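Local coordinates for protein toll (Drosophila melanogaster, PDB 4LXR), which binds the cleaved, activated cytokine spaetzle C-106 through its leucine-rich-repeat ectodomain and switches on Toll signalling in embryonic dorsal-ventral patterning and antifungal immunity, at residues Ile69-Arg74 with Ile97-Thr102; Ala156-Met161 with Asn180-Met185; Asn200-Gln205 with Asp224-Gly229. All blocks are in the same frame, centred on the assembly; numbering follows the deposited sequence.

Interaction 1: Ile69-Arg74 with Ile97-Thr102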
ATOM      1  N   ILE A  69      -4.581  42.863 -21.421  1.00 47.09           N
ATOM      2  CA  ILE A  69      -4.066  41.908 -20.441  1.00 51.81           C
ATOM      3  C   ILE A  69      -2.967  42.513 -19.547  1.00 54.27           C
ATOM      4  O   ILE A  69      -2.973  42.311 -18.340  1.00 41.64           O
ATOM      5  CB  ILE A  69      -3.611  40.587 -21.111  1.00 45.20           C
ATOM      6  CG1 ILE A  69      -4.817  39.884 -21.747  1.00 36.60           C
ATOM      7  CG2 ILE A  69      -2.903  39.676 -20.108  1.00 36.48           C
ATOM      8  CD1 ILE A  69      -4.500  38.552 -22.366  1.00 34.32           C
ATOM      9  N   GLY A  70      -2.046  43.273 -20.132  1.00 50.68           N
ATOM     10  CA  GLY A  70      -0.998  43.909 -19.350  1.00 40.48           C
ATOM     11  C   GLY A  70       0.269  43.077 -19.272  1.00 43.33           C
ATOM     12  O   GLY A  70       0.474  42.166 -20.080  1.00 41.47           O
ATOM     13  N   GLU A  71       1.136  43.383 -18.312  1.00 43.42           N
ATOM     14  CA  GLU A  71       2.359  42.605 -18.161  1.00 47.13           C
ATOM     15  C   GLU A  71       2.081  41.153 -17.766  1.00 45.24           C
ATOM     16  O   GLU A  71       1.305  40.874 -16.858  1.00 44.79           O
ATOM     17  CB  GLU A  71       3.332  43.248 -17.172  1.00 59.75           C
ATOM     18  CG  GLU A  71       4.691  42.536 -17.147  1.00 76.55           C
ATOM     19  CD  GLU A  71       5.772  43.322 -16.428  1.00 89.33           C
ATOM     20  OE1 GLU A  71       5.510  44.477 -16.031  1.00 96.49           O
ATOM     21  OE2 GLU A  71       6.887  42.781 -16.265  1.00 91.36           O
ATOM     22  N   VAL A  72       2.722  40.223 -18.459  1.00 46.24           N
ATOM     23  CA  VAL A  72       2.515  38.820 -18.155  1.00 44.57           C
ATOM     24  C   VAL A  72       3.795  38.030 -18.466  1.00 41.13           C
ATOM     25  O   VAL A  72       4.496  38.339 -19.425  1.00 39.21           O
ATOM     26  CB  VAL A  72       1.264  38.291 -18.901  1.00 43.60           C
ATOM     27  CG1 VAL A  72       1.568  38.010 -20.385  1.00 36.28           C
ATOM     28  CG2 VAL A  72       0.717  37.083 -18.210  1.00 41.24           C
ATOM     29  N   ASP A  73       4.117  37.042 -17.634  1.00 34.03           N
ATOM     30  CA  ASP A  73       5.398  36.330 -17.730  1.00 33.34           C
ATOM     31  C   ASP A  73       5.470  35.350 -18.903  1.00 41.98           C
ATOM     32  O   ASP A  73       6.448  35.316 -19.660  1.00 36.67           O
ATOM     33  CB  ASP A  73       5.704  35.615 -16.399  1.00 47.19           C
ATOM     34  CG  ASP A  73       6.791  34.546 -16.527  1.00 53.18           C
ATOM     35  OD1 ASP A  73       7.971  34.889 -16.748  1.00 49.29           O
ATOM     36  OD2 ASP A  73       6.464  33.351 -16.371  1.00 63.86           O
ATOM     37  N   ARG A  74       4.412  34.570 -19.058  1.00 34.51           N
ATOM     38  CA  ARG A  74       4.392  33.478 -20.004  1.00 32.23           C
ATOM     39  C   ARG A  74       3.178  33.583 -20.940  1.00 33.80           C
ATOM     40  O   ARG A  74       2.046  33.773 -20.487  1.00 33.58           O
ATOM     41  CB  ARG A  74       4.378  32.152 -19.231  1.00 29.65           C
ATOM     42  CG  ARG A  74       4.471  30.917 -20.108  1.00 36.99           C
ATOM     43  CD  ARG A  74       4.643  29.640 -19.287  1.00 40.41           C
ATOM     44  NE  ARG A  74       3.378  29.175 -18.726  1.00 44.11           N
ATOM     45  CZ  ARG A  74       3.098  29.151 -17.429  1.00 52.44           C
ATOM     46  NH1 ARG A  74       1.913  28.712 -17.016  1.00 50.22           N
ATOM     47  NH2 ARG A  74       4.006  29.557 -16.543  1.00 55.78           N
ATOM     48  N   ILE A  97      -1.003  42.428 -24.572  1.00 30.97           N
ATOM     49  CA  ILE A  97      -0.028  41.681 -23.766  1.00 36.85           C
ATOM     50  C   ILE A  97       1.295  42.439 -23.755  1.00 40.65           C
ATOM     51  O   ILE A  97       1.775  42.864 -24.801  1.00 35.58           O
ATOM     52  CB  ILE A  97       0.177  40.258 -24.312  1.00 31.68           C
ATOM     53  CG1 ILE A  97      -1.059  39.405 -24.002  1.00 29.67           C
ATOM     54  CG2 ILE A  97       1.422  39.622 -23.706  1.00 36.70           C
ATOM     55  CD1 ILE A  97      -1.103  38.092 -24.738  1.00 29.21           C
ATOM     56  N   VAL A  98       1.869  42.647 -22.574  1.00 38.17           N
ATOM     57  CA  VAL A  98       3.080  43.460 -22.491  1.00 44.89           C
ATOM     58  C   VAL A  98       4.299  42.663 -22.022  1.00 45.79           C
ATOM     59  O   VAL A  98       4.229  41.914 -21.047  1.00 41.27           O
ATOM     60  CB  VAL A  98       2.874  44.717 -21.600  1.00 52.05           C
ATOM     61  CG1 VAL A  98       4.204  45.399 -21.309  1.00 53.81           C
ATOM     62  CG2 VAL A  98       1.910  45.695 -22.275  1.00 46.39           C
ATOM     63  N   SER A  99       5.399  42.825 -22.753  1.00 48.38           N
ATOM     64  CA  SER A  99       6.710  42.291 -22.382  1.00 46.56           C
ATOM     65  C   SER A  99       6.701  40.889 -21.779  1.00 38.68           C
ATOM     66  O   SER A  99       7.070  40.699 -20.615  1.00 39.69           O
ATOM     67  CB  SER A  99       7.416  43.261 -21.432  1.00 52.92           C
ATOM     68  OG  SER A  99       6.709  43.375 -20.214  1.00 59.83           O
ATOM     69  N   PRO A 100       6.265  39.897 -22.558  1.00 32.40           N
ATOM     70  CA  PRO A 100       6.343  38.540 -22.023  1.00 31.60           C
ATOM     71  C   PRO A 100       7.800  38.092 -21.955  1.00 31.94           C
ATOM     72  O   PRO A 100       8.625  38.613 -22.688  1.00 39.03           O
ATOM     73  CB  PRO A 100       5.602  37.723 -23.081  1.00 31.70           C
ATOM     74  CG  PRO A 100       5.876  38.458 -24.346  1.00 32.92           C
ATOM     75  CD  PRO A 100       5.795  39.912 -23.950  1.00 35.80           C
ATOM     76  N   THR A 101       8.090  37.130 -21.092  1.00 33.37           N
ATOM     77  CA  THR A 101       9.424  36.574 -20.906  1.00 32.44           C
ATOM     78  C   THR A 101       9.551  35.271 -21.712  1.00 32.44           C
ATOM     79  O   THR A 101      10.637  34.861 -22.153  1.00 21.28           O
ATOM     80  CB  THR A 101       9.621  36.279 -19.390  1.00 29.76           C
ATOM     81  OG1 THR A 101      10.103  37.457 -18.737  1.00 48.11           O
ATOM     82  CG2 THR A 101      10.595  35.129 -19.134  1.00 37.51           C
ATOM     83  N   THR A 102       8.407  34.623 -21.889  1.00 24.61           N
ATOM     84  CA  THR A 102       8.336  33.275 -22.410  1.00 20.91           C
ATOM     85  C   THR A 102       7.221  33.221 -23.436  1.00 28.18           C
ATOM     86  O   THR A 102       6.107  33.672 -23.174  1.00 30.19           O
ATOM     87  CB  THR A 102       8.037  32.273 -21.271  1.00 21.97           C
ATOM     88  OG1 THR A 102       9.167  32.207 -20.399  1.00 28.96           O
ATOM     89  CG2 THR A 102       7.739  30.872 -21.792  1.00 16.87           C
TER
HETATM   90  O   HOH W   1       7.609  31.219 -18.086  1.00 42.93           O
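Asp73 and Thr101 meet where two successive coils run side by side near the N-terminal end of the leucine-rich-repeat solenoid, and the aspartate's backbone oxygen does the gripping. Asp73 O takes the N-H of Thr101 at 2.8 Å, tilted 29° from the carbonyl plane, and a weaker bond from the N-H of Thr102. The Asp73 side chain swings back toward the partner because CG stands anti to the backbone N (chi1 164°); its OD1 then comes to 3.4 Å from Thr101 CB. That same OD1 accepts a hydrogen bond from Gly3 N of a spaetzle C-106 chain, while OD2 accepts one from a water, which accepts one from Thr102 OG1. Next along, Arg74 and Thr102 lie alongside each other, with Arg74 CG 3.7 Å from Thr102 CG2. A bend at chi3 (79°) carries the guanidinium away from the threonine, and a long, weak ion pair links its NE to Asp5 of spaetzle.

The chain turns corners at Glu71 and Asp73, leaving two short parallel pairings out of register by one residue. In the first, Val98 N donates to Gly70 O at 2.9 Å, and a weak bond returns from Val72 N to Val98 O. Beneath it Ile97 CG2 meets Val72 CG1 at 3.7 Å, whereas its CG1 lies beside Ile69 CD1; Val48 of strand 47-52 lies against all three side chains. Between the pairings Pro100 CA makes a CA-H...O contact of 3.2 Å with Val72 O. The chemistry is thus divided: the aliphatic groups of Ile69, Val72 and Ile97 pack on the buried face, while one Asp73 carboxylate oxygen, OD1, binds the cytokine directly and the other reaches Thr102 of the neighbouring coil through water.

Interaction 2: Ala156-Met161 with Asn180-Met185. With EPE (4-(2-hydroxyethyl)-1-piperazine ethanesulfonic acid), chain N.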
ATOM      1  N   ALA A 156      10.264  19.476 -33.834  1.00 19.31           N
ATOM      2  CA  ALA A 156       9.585  19.474 -35.118  1.00 17.74           C
ATOM      3  C   ALA A 156      10.115  18.419 -36.090  1.00 25.36           C
ATOM      4  O   ALA A 156      10.227  18.690 -37.296  1.00 21.84           O
ATOM      5  CB  ALA A 156       9.690  20.858 -35.738  1.00 19.73           C
ATOM      6  N   ASN A 157      10.420  17.224 -35.575  1.00 16.13           N
ATOM      7  CA  ASN A 157      11.048  16.159 -36.366  1.00 23.96           C
ATOM      8  C   ASN A 157      12.251  16.657 -37.170  1.00 26.48           C
ATOM      9  O   ASN A 157      12.423  16.302 -38.336  1.00 17.66           O
ATOM     10  CB  ASN A 157      10.027  15.428 -37.261  1.00 17.52           C
ATOM     11  CG  ASN A 157       9.112  14.506 -36.435  1.00 31.99           C
ATOM     12  OD1 ASN A 157       9.491  13.387 -36.115  1.00 24.26           O
ATOM     13  ND2 ASN A 157       7.937  15.014 -36.032  1.00 20.98           N
ATOM     14  N   ILE A 158      13.070  17.480 -36.517  1.00 22.11           N
ATOM     15  CA  ILE A 158      14.193  18.120 -37.169  1.00 20.87           C
ATOM     16  C   ILE A 158      15.308  17.131 -37.499  1.00 18.96           C
ATOM     17  O   ILE A 158      15.893  16.510 -36.604  1.00 22.26           O
ATOM     18  CB  ILE A 158      14.733  19.268 -36.340  1.00 21.84           C
ATOM     19  CG1 ILE A 158      13.597  20.245 -36.040  1.00 22.14           C
ATOM     20  CG2 ILE A 158      15.865  19.980 -37.123  1.00 21.32           C
ATOM     21  CD1 ILE A 158      13.933  21.275 -34.950  1.00 22.29           C
ATOM     22  N   GLU A 159      15.571  16.994 -38.791  1.00 17.83           N
ATOM     23  CA  GLU A 159      16.635  16.132 -39.319  1.00 19.06           C
ATOM     24  C   GLU A 159      18.025  16.757 -39.242  1.00 22.90           C
ATOM     25  O   GLU A 159      19.022  16.046 -39.089  1.00 23.60           O
ATOM     26  CB  GLU A 159      16.317  15.756 -40.778  1.00 19.57           C
ATOM     27  CG  GLU A 159      15.034  14.917 -40.874  1.00 33.98           C
ATOM     28  CD  GLU A 159      14.503  14.725 -42.287  1.00 35.65           C
ATOM     29  OE1 GLU A 159      14.034  13.609 -42.593  1.00 36.86           O
ATOM     30  OE2 GLU A 159      14.524  15.681 -43.078  1.00 43.00           O
ATOM     31  N   GLU A 160      18.097  18.078 -39.385  1.00 21.87           N
ATOM     32  CA  GLU A 160      19.385  18.762 -39.326  1.00 18.44           C
ATOM     33  C   GLU A 160      19.203  20.237 -39.015  1.00 18.57           C
ATOM     34  O   GLU A 160      18.162  20.823 -39.316  1.00 21.50           O
ATOM     35  CB  GLU A 160      20.150  18.569 -40.642  1.00 33.07           C
ATOM     36  CG  GLU A 160      19.423  19.131 -41.845  1.00 49.98           C
ATOM     37  CD  GLU A 160      19.729  18.363 -43.123  1.00 72.41           C
ATOM     38  OE1 GLU A 160      20.817  18.584 -43.706  1.00 75.64           O
ATOM     39  OE2 GLU A 160      18.880  17.539 -43.539  1.00 77.59           O
ATOM     40  N   MET A 161      20.205  20.847 -38.392  1.00 26.23           N
ATOM     41  CA  MET A 161      20.167  22.281 -38.161  1.00 17.54           C
ATOM     42  C   MET A 161      21.415  22.938 -38.708  1.00 19.61           C
ATOM     43  O   MET A 161      22.515  22.651 -38.230  1.00 24.99           O
ATOM     44  CB  MET A 161      20.056  22.591 -36.677  1.00 28.54           C
ATOM     45  CG  MET A 161      18.762  22.087 -36.059  1.00 39.30           C
ATOM     46  SD  MET A 161      18.896  21.962 -34.271  1.00 41.54           S
ATOM     47  CE  MET A 161      17.178  21.783 -33.774  1.00 35.63           C
ATOM     48  N   ASN A 180      13.688  14.759 -31.747  1.00 28.03           N
ATOM     49  CA  ASN A 180      13.719  15.206 -33.121  1.00 22.15           C
ATOM     50  C   ASN A 180      14.285  14.082 -33.943  1.00 24.31           C
ATOM     51  O   ASN A 180      14.130  12.911 -33.576  1.00 25.15           O
ATOM     52  CB  ASN A 180      14.519  16.507 -33.261  1.00 22.09           C
ATOM     53  CG  ASN A 180      13.703  17.729 -32.856  1.00 21.86           C
ATOM     54  OD1 ASN A 180      12.783  18.143 -33.575  1.00 14.90           O
ATOM     55  ND2 ASN A 180      14.020  18.303 -31.689  1.00 14.18           N
ATOM     56  N   LYS A 181      14.924  14.413 -35.059  1.00 16.41           N
ATOM     57  CA  LYS A 181      15.500  13.380 -35.913  1.00 22.93           C
ATOM     58  C   LYS A 181      16.969  13.678 -36.215  1.00 21.64           C
ATOM     59  O   LYS A 181      17.471  13.344 -37.296  1.00 24.13           O
ATOM     60  CB  LYS A 181      14.688  13.238 -37.212  1.00 20.26           C
ATOM     61  CG  LYS A 181      13.325  12.526 -37.054  1.00 20.07           C
ATOM     62  CD  LYS A 181      12.571  12.536 -38.408  1.00 26.25           C
ATOM     63  CE  LYS A 181      11.291  11.683 -38.397  1.00 26.92           C
ATOM     64  NZ  LYS A 181      10.591  11.666 -39.741  1.00 22.71           N
ATOM     65  N   LEU A 182      17.660  14.304 -35.265  1.00 23.36           N
ATOM     66  CA  LEU A 182      19.043  14.724 -35.507  1.00 28.97           C
ATOM     67  C   LEU A 182      20.001  13.548 -35.704  1.00 25.76           C
ATOM     68  O   LEU A 182      20.023  12.618 -34.902  1.00 24.87           O
ATOM     69  CB  LEU A 182      19.540  15.657 -34.391  1.00 22.27           C
ATOM     70  CG  LEU A 182      18.839  17.016 -34.412  1.00 21.99           C
ATOM     71  CD1 LEU A 182      19.071  17.799 -33.129  1.00 19.51           C
ATOM     72  CD2 LEU A 182      19.276  17.827 -35.644  1.00 16.67           C
ATOM     73  N   ARG A 183      20.790  13.594 -36.772  1.00 26.63           N
ATOM     74  CA  ARG A 183      21.764  12.533 -37.059  1.00 26.74           C
ATOM     75  C   ARG A 183      23.186  12.960 -36.746  1.00 28.33           C
ATOM     76  O   ARG A 183      24.064  12.119 -36.505  1.00 29.84           O
ATOM     77  CB  ARG A 183      21.733  12.157 -38.533  1.00 34.21           C
ATOM     78  CG  ARG A 183      20.429  11.629 -39.025  1.00 42.36           C
ATOM     79  CD  ARG A 183      19.939  12.435 -40.218  1.00 44.25           C
ATOM     80  NE  ARG A 183      19.125  11.588 -41.079  1.00 54.52           N
ATOM     81  CZ  ARG A 183      17.836  11.328 -40.885  1.00 49.57           C
ATOM     82  NH1 ARG A 183      17.187  11.876 -39.859  1.00 28.90           N
ATOM     83  NH2 ARG A 183      17.195  10.531 -41.736  1.00 46.85           N
ATOM     84  N   GLN A 184      23.420  14.269 -36.810  1.00 24.80           N
ATOM     85  CA  GLN A 184      24.745  14.824 -36.597  1.00 24.05           C
ATOM     86  C   GLN A 184      24.665  16.057 -35.703  1.00 30.36           C
ATOM     87  O   GLN A 184      23.702  16.815 -35.771  1.00 29.59           O
ATOM     88  CB  GLN A 184      25.404  15.218 -37.948  1.00 23.22           C
ATOM     89  CG  GLN A 184      25.416  14.111 -39.008  1.00 31.23           C
ATOM     90  CD  GLN A 184      26.328  12.945 -38.629  1.00 39.25           C
ATOM     91  OE1 GLN A 184      27.197  13.082 -37.761  1.00 35.86           O
ATOM     92  NE2 GLN A 184      26.130  11.790 -39.279  1.00 40.21           N
ATOM     93  N   MET A 185      25.693  16.259 -34.882  1.00 27.09           N
ATOM     94  CA  MET A 185      25.885  17.539 -34.220  1.00 32.31           C
ATOM     95  C   MET A 185      26.215  18.613 -35.255  1.00 30.34           C
ATOM     96  O   MET A 185      27.111  18.437 -36.075  1.00 33.18           O
ATOM     97  CB  MET A 185      27.028  17.453 -33.206  1.00 34.86           C
ATOM     98  CG  MET A 185      27.057  18.619 -32.227  1.00 41.33           C
ATOM     99  SD  MET A 185      25.711  18.455 -31.038  1.00 32.81           S
ATOM    100  CE  MET A 185      26.190  16.912 -30.274  1.00 36.44           C
TER
HETATM  101  N1  EPE N2019      10.161  11.094 -33.151  1.00 39.61           N
HETATM  102  C2  EPE N2019      10.797  10.955 -34.483  1.00 34.13           C
HETATM  103  C3  EPE N2019      11.850   9.858 -34.479  1.00 32.24           C
HETATM  104  N4  EPE N2019      12.809   9.982 -33.379  1.00 43.00           N
HETATM  105  C5  EPE N2019      12.444  10.627 -32.128  1.00 30.19           C
HETATM  106  C6  EPE N2019      11.154  11.455 -32.122  1.00 35.04           C
HETATM  107  C7  EPE N2019      13.889   9.011 -33.294  1.00 43.71           C
HETATM  108  C8  EPE N2019      14.662   8.976 -34.603  1.00 45.57           C
HETATM  109  O8  EPE N2019      15.067  10.283 -34.918  1.00 34.43           O
HETATM  110  C9  EPE N2019       9.212  12.221 -33.193  1.00 42.42           C
HETATM  111  C10 EPE N2019       7.768  11.745 -33.129  1.00 47.41           C
HETATM  112  S   EPE N2019       6.572  13.103 -32.959  1.00 44.58           S
HETATM  113  O1S EPE N2019       7.242  14.337 -32.526  1.00 44.48           O
HETATM  114  O2S EPE N2019       5.953  13.362 -34.259  1.00 50.20           O
HETATM  115  O3S EPE N2019       5.557  12.726 -31.990  1.00 40.59           O
HETATM  116  O   HOH W   2      12.997  11.277 -41.517  1.00 26.09           O
HETATM  117  O   HOH W   3      21.692  16.079 -38.450  1.00 33.20           O
HETATM  118  O   HOH W   4      22.498  18.852 -37.522  1.00 31.45           O
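A side-chain oxygen does the work of a backbone acceptor here: Asn180 OD1 takes the N-H groups of both Ala156 and Ile158. The Ala156 bond, 2.9 Å long and almost straight at 171°, arrives in the carbonyl plane, and that from Ile158 N, at 3.0 Å, is tilted from it. Ile158 runs alongside the amide, its CG1 only 3.3 Å from OD1. The amide's other end, ND2, donates to Phe177 O and Leu154 O, so both ends tie into backbone. This is the asparagine of the leucine-rich-repeat consensus, its side chain bridging successive coils, here LRR 1 and LRR 2. Lys181 N then donates to Ile158 O, and Leu182 sends CD2 inward to within 3.8 Å of Glu160 CA. Outside, Glu159 CG lies against Lys181 CB. A bend at chi2 (125°) lays the Arg183 guanidinium alongside Glu159, with NH1 donating in plane to Lys181 O of its own segment; Glu159 OE1 instead reaches Lys181 NZ through a water. A buffer molecule, probably from crystallisation, sits beside Asn157, whose ND2 donates to its sulfonate O2S at 3.1 Å.

Interaction 3: Asn200-Gln205 with Asp224-Gly229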
ATOM      1  N   ASN A 200      20.356  19.240 -24.188  1.00 20.11           N
ATOM      2  CA  ASN A 200      19.468  18.090 -24.281  1.00 17.58           C
ATOM      3  C   ASN A 200      19.254  17.598 -25.706  1.00 16.43           C
ATOM      4  O   ASN A 200      18.713  18.317 -26.544  1.00 14.26           O
ATOM      5  CB  ASN A 200      18.100  18.389 -23.624  1.00 18.01           C
ATOM      6  CG  ASN A 200      18.117  18.141 -22.136  1.00 23.22           C
ATOM      7  OD1 ASN A 200      19.169  17.846 -21.575  1.00 19.92           O
ATOM      8  ND2 ASN A 200      16.954  18.264 -21.481  1.00 16.38           N
ATOM      9  N   LEU A 201      19.634  16.348 -25.961  1.00 22.39           N
ATOM     10  CA  LEU A 201      19.600  15.800 -27.315  1.00 22.86           C
ATOM     11  C   LEU A 201      18.984  14.423 -27.312  1.00 26.02           C
ATOM     12  O   LEU A 201      19.223  13.644 -28.233  1.00 23.83           O
ATOM     13  CB  LEU A 201      21.009  15.719 -27.900  1.00 18.85           C
ATOM     14  CG  LEU A 201      21.702  17.075 -28.099  1.00 22.37           C
ATOM     15  CD1 LEU A 201      23.221  16.936 -28.310  1.00 15.62           C
ATOM     16  CD2 LEU A 201      21.068  17.802 -29.280  1.00 23.33           C
ATOM     17  N   TRP A 202      18.175  14.129 -26.291  1.00 15.24           N
ATOM     18  CA  TRP A 202      17.608  12.776 -26.133  1.00 13.72           C
ATOM     19  C   TRP A 202      16.601  12.478 -27.235  1.00 17.17           C
ATOM     20  O   TRP A 202      16.029  13.406 -27.837  1.00 20.42           O
ATOM     21  CB  TRP A 202      16.963  12.601 -24.738  1.00 13.30           C
ATOM     22  CG  TRP A 202      16.016  13.715 -24.389  1.00 12.93           C
ATOM     23  CD1 TRP A 202      16.349  14.947 -23.894  1.00 16.34           C
ATOM     24  CD2 TRP A 202      14.594  13.716 -24.532  1.00 12.81           C
ATOM     25  NE1 TRP A 202      15.215  15.711 -23.701  1.00 13.84           N
ATOM     26  CE2 TRP A 202      14.125  14.974 -24.092  1.00 15.62           C
ATOM     27  CE3 TRP A 202      13.668  12.772 -24.973  1.00 23.22           C
ATOM     28  CZ2 TRP A 202      12.775  15.314 -24.107  1.00 18.75           C
ATOM     29  CZ3 TRP A 202      12.320  13.107 -24.971  1.00 16.83           C
ATOM     30  CH2 TRP A 202      11.888  14.360 -24.538  1.00 16.90           C
ATOM     31  N   SER A 203      16.407  11.190 -27.504  1.00 14.25           N
ATOM     32  CA  SER A 203      15.434  10.716 -28.497  1.00 16.07           C
ATOM     33  C   SER A 203      15.693  11.339 -29.857  1.00 24.37           C
ATOM     34  O   SER A 203      14.783  11.866 -30.496  1.00 26.32           O
ATOM     35  CB  SER A 203      13.995  10.993 -28.055  1.00 17.25           C
ATOM     36  OG  SER A 203      13.625  10.176 -26.962  1.00 30.78           O
ATOM     37  N   ASN A 204      16.952  11.296 -30.269  1.00 17.22           N
ATOM     38  CA  ASN A 204      17.334  11.650 -31.622  1.00 25.76           C
ATOM     39  C   ASN A 204      17.950  10.421 -32.261  1.00 28.97           C
ATOM     40  O   ASN A 204      17.680   9.307 -31.826  1.00 22.97           O
ATOM     41  CB  ASN A 204      18.284  12.848 -31.609  1.00 15.73           C
ATOM     42  CG  ASN A 204      17.539  14.155 -31.499  1.00 19.01           C
ATOM     43  OD1 ASN A 204      16.895  14.571 -32.460  1.00 21.23           O
ATOM     44  ND2 ASN A 204      17.568  14.789 -30.311  1.00 14.62           N
ATOM     45  N   GLN A 205      18.776  10.588 -33.285  1.00 23.63           N
ATOM     46  CA  GLN A 205      19.402   9.410 -33.881  1.00 19.53           C
ATOM     47  C   GLN A 205      20.873   9.700 -34.128  1.00 27.51           C
ATOM     48  O   GLN A 205      21.385   9.536 -35.238  1.00 32.33           O
ATOM     49  CB  GLN A 205      18.632   8.895 -35.127  1.00 20.04           C
ATOM     50  CG  GLN A 205      18.336   9.956 -36.209  1.00 26.59           C
ATOM     51  CD  GLN A 205      17.482   9.423 -37.372  1.00 29.04           C
ATOM     52  OE1 GLN A 205      16.261   9.546 -37.368  1.00 32.92           O
ATOM     53  NE2 GLN A 205      18.128   8.836 -38.365  1.00 27.75           N
ATOM     54  N   ASP A 224      22.657  15.286 -22.371  1.00 20.52           N
ATOM     55  CA  ASP A 224      21.733  14.178 -22.261  1.00 20.01           C
ATOM     56  C   ASP A 224      21.472  13.621 -23.634  1.00 19.12           C
ATOM     57  O   ASP A 224      20.854  14.270 -24.446  1.00 19.90           O
ATOM     58  CB  ASP A 224      20.434  14.634 -21.596  1.00 18.64           C
ATOM     59  CG  ASP A 224      19.469  13.484 -21.332  1.00 21.09           C
ATOM     60  OD1 ASP A 224      19.546  12.443 -22.022  1.00 18.21           O
ATOM     61  OD2 ASP A 224      18.615  13.630 -20.433  1.00 24.61           O
ATOM     62  N   ILE A 225      21.943  12.400 -23.863  1.00 14.64           N
ATOM     63  CA  ILE A 225      21.809  11.748 -25.140  1.00 21.72           C
ATOM     64  C   ILE A 225      21.127  10.396 -24.995  1.00 24.74           C
ATOM     65  O   ILE A 225      21.384   9.484 -25.779  1.00 22.05           O
ATOM     66  CB  ILE A 225      23.183  11.580 -25.867  1.00 27.20           C
ATOM     67  CG1 ILE A 225      24.224  10.920 -24.959  1.00 25.85           C
ATOM     68  CG2 ILE A 225      23.695  12.937 -26.344  1.00 19.80           C
ATOM     69  CD1 ILE A 225      25.589  10.675 -25.649  1.00 22.11           C
ATOM     70  N   HIS A 226      20.250  10.278 -23.999  1.00 24.83           N
ATOM     71  CA  HIS A 226      19.478   9.055 -23.840  1.00 20.89           C
ATOM     72  C   HIS A 226      18.591   8.764 -25.046  1.00 21.07           C
ATOM     73  O   HIS A 226      18.193   9.680 -25.759  1.00 21.14           O
ATOM     74  CB  HIS A 226      18.738   8.990 -22.486  1.00 18.39           C
ATOM     75  CG  HIS A 226      17.438   9.748 -22.413  1.00 14.26           C
ATOM     76  ND1 HIS A 226      17.337  11.005 -21.854  1.00 15.04           N
ATOM     77  CD2 HIS A 226      16.169   9.374 -22.711  1.00 17.57           C
ATOM     78  CE1 HIS A 226      16.074  11.400 -21.872  1.00 12.84           C
ATOM     79  NE2 HIS A 226      15.342  10.426 -22.384  1.00 12.99           N
ATOM     80  N   ASP A 227      18.356   7.474 -25.300  1.00 20.39           N
ATOM     81  CA  ASP A 227      17.521   7.002 -26.407  1.00 19.29           C
ATOM     82  C   ASP A 227      17.938   7.574 -27.778  1.00 27.21           C
ATOM     83  O   ASP A 227      17.144   8.226 -28.461  1.00 24.24           O
ATOM     84  CB  ASP A 227      16.035   7.298 -26.133  1.00 21.36           C
ATOM     85  CG  ASP A 227      15.135   6.812 -27.250  1.00 22.17           C
ATOM     86  OD1 ASP A 227      15.418   5.732 -27.818  1.00 31.55           O
ATOM     87  OD2 ASP A 227      14.166   7.526 -27.580  1.00 24.48           O
ATOM     88  N   ASN A 228      19.186   7.328 -28.169  1.00 18.57           N
ATOM     89  CA  ASN A 228      19.671   7.744 -29.467  1.00 22.41           C
ATOM     90  C   ASN A 228      20.104   6.563 -30.309  1.00 30.15           C
ATOM     91  O   ASN A 228      20.816   6.748 -31.279  1.00 33.32           O
ATOM     92  CB  ASN A 228      20.850   8.716 -29.329  1.00 20.46           C
ATOM     93  CG  ASN A 228      20.408  10.155 -29.380  1.00 22.54           C
ATOM     94  OD1 ASN A 228      20.255  10.716 -30.457  1.00 22.55           O
ATOM     95  ND2 ASN A 228      20.175  10.754 -28.216  1.00 22.90           N
ATOM     96  N   GLY A 229      19.696   5.356 -29.914  1.00 24.29           N
ATOM     97  CA  GLY A 229      20.075   4.146 -30.627  1.00 29.16           C
ATOM     98  C   GLY A 229      21.586   3.978 -30.733  1.00 29.49           C
ATOM     99  O   GLY A 229      22.069   3.382 -31.685  1.00 36.16           O
TER
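Asp224 O receives Leu201 N at 2.8 Å, where the parallel pairing of strands 198-200 and 222-224 ends. With its CG anti to the backbone N (chi1 -175°), Asp224 folds OD1 back to accept from His226 N, an Asx turn, and from His226 ND1. Asp224 OD2 also accepts from Gln62 N of a spaetzle C-106 chain. Ile225 turns into the interior and touches Leu201 CB through CG2. His226 is held by its aspartate with one ring face under Trp202 CB, a CH-pi contact 3.4 Å from the ring centroid. The indole and imidazole planes are within 3° of parallel but slid apart, so they scarcely overlap; Pro61 of that same spaetzle chain packs on both, and Ala58 of the other spaetzle chain packs on His226, Ser203 and Asp227. His226 O takes Ser203 N in its carbonyl plane.

These are successive leucine-rich repeats, LRR 3 and LRR 4, and the aromatic pair lies on the ligand-binding surface just past the strands. Asp227 follows, its OD2 accepting a hydrogen bond from Ser203 OG at 2.8 Å on the anti lone pair. Asn228 lies deeper: ND2 reaches Leu201 O at 3.0 Å in an almost straight bond (178°) and also donates to Ile225 O, while OD1 accepts from Leu206 N. Asn204 ND2 reaches Leu201 O from the opposite face, bonding characteristic of leucine-rich-repeat consensus asparagines.

From the N terminus, interaction 1 comes first, closing a loop of 22 residues that contains helix 88-94 and most of strand 74-78. Interactions 2 and 3 each close an 18-residue loop, joining LRR 1 to LRR 2 and LRR 3 to LRR 4. The three follow in series along the chain, none enclosing or crossing another. Interaction 1 stands apart, its nearest atoms about 17 Å from interaction 2 and about 16 Å from interaction 3. The latter two touch: probable hydrogen bonds join Asn204 OD1 to Leu182 N and Leu182 O to Gln205 N, so side-to-side contacts run from LRR 1 through LRR 4. Interactions 1 and 3 both contact spaetzle.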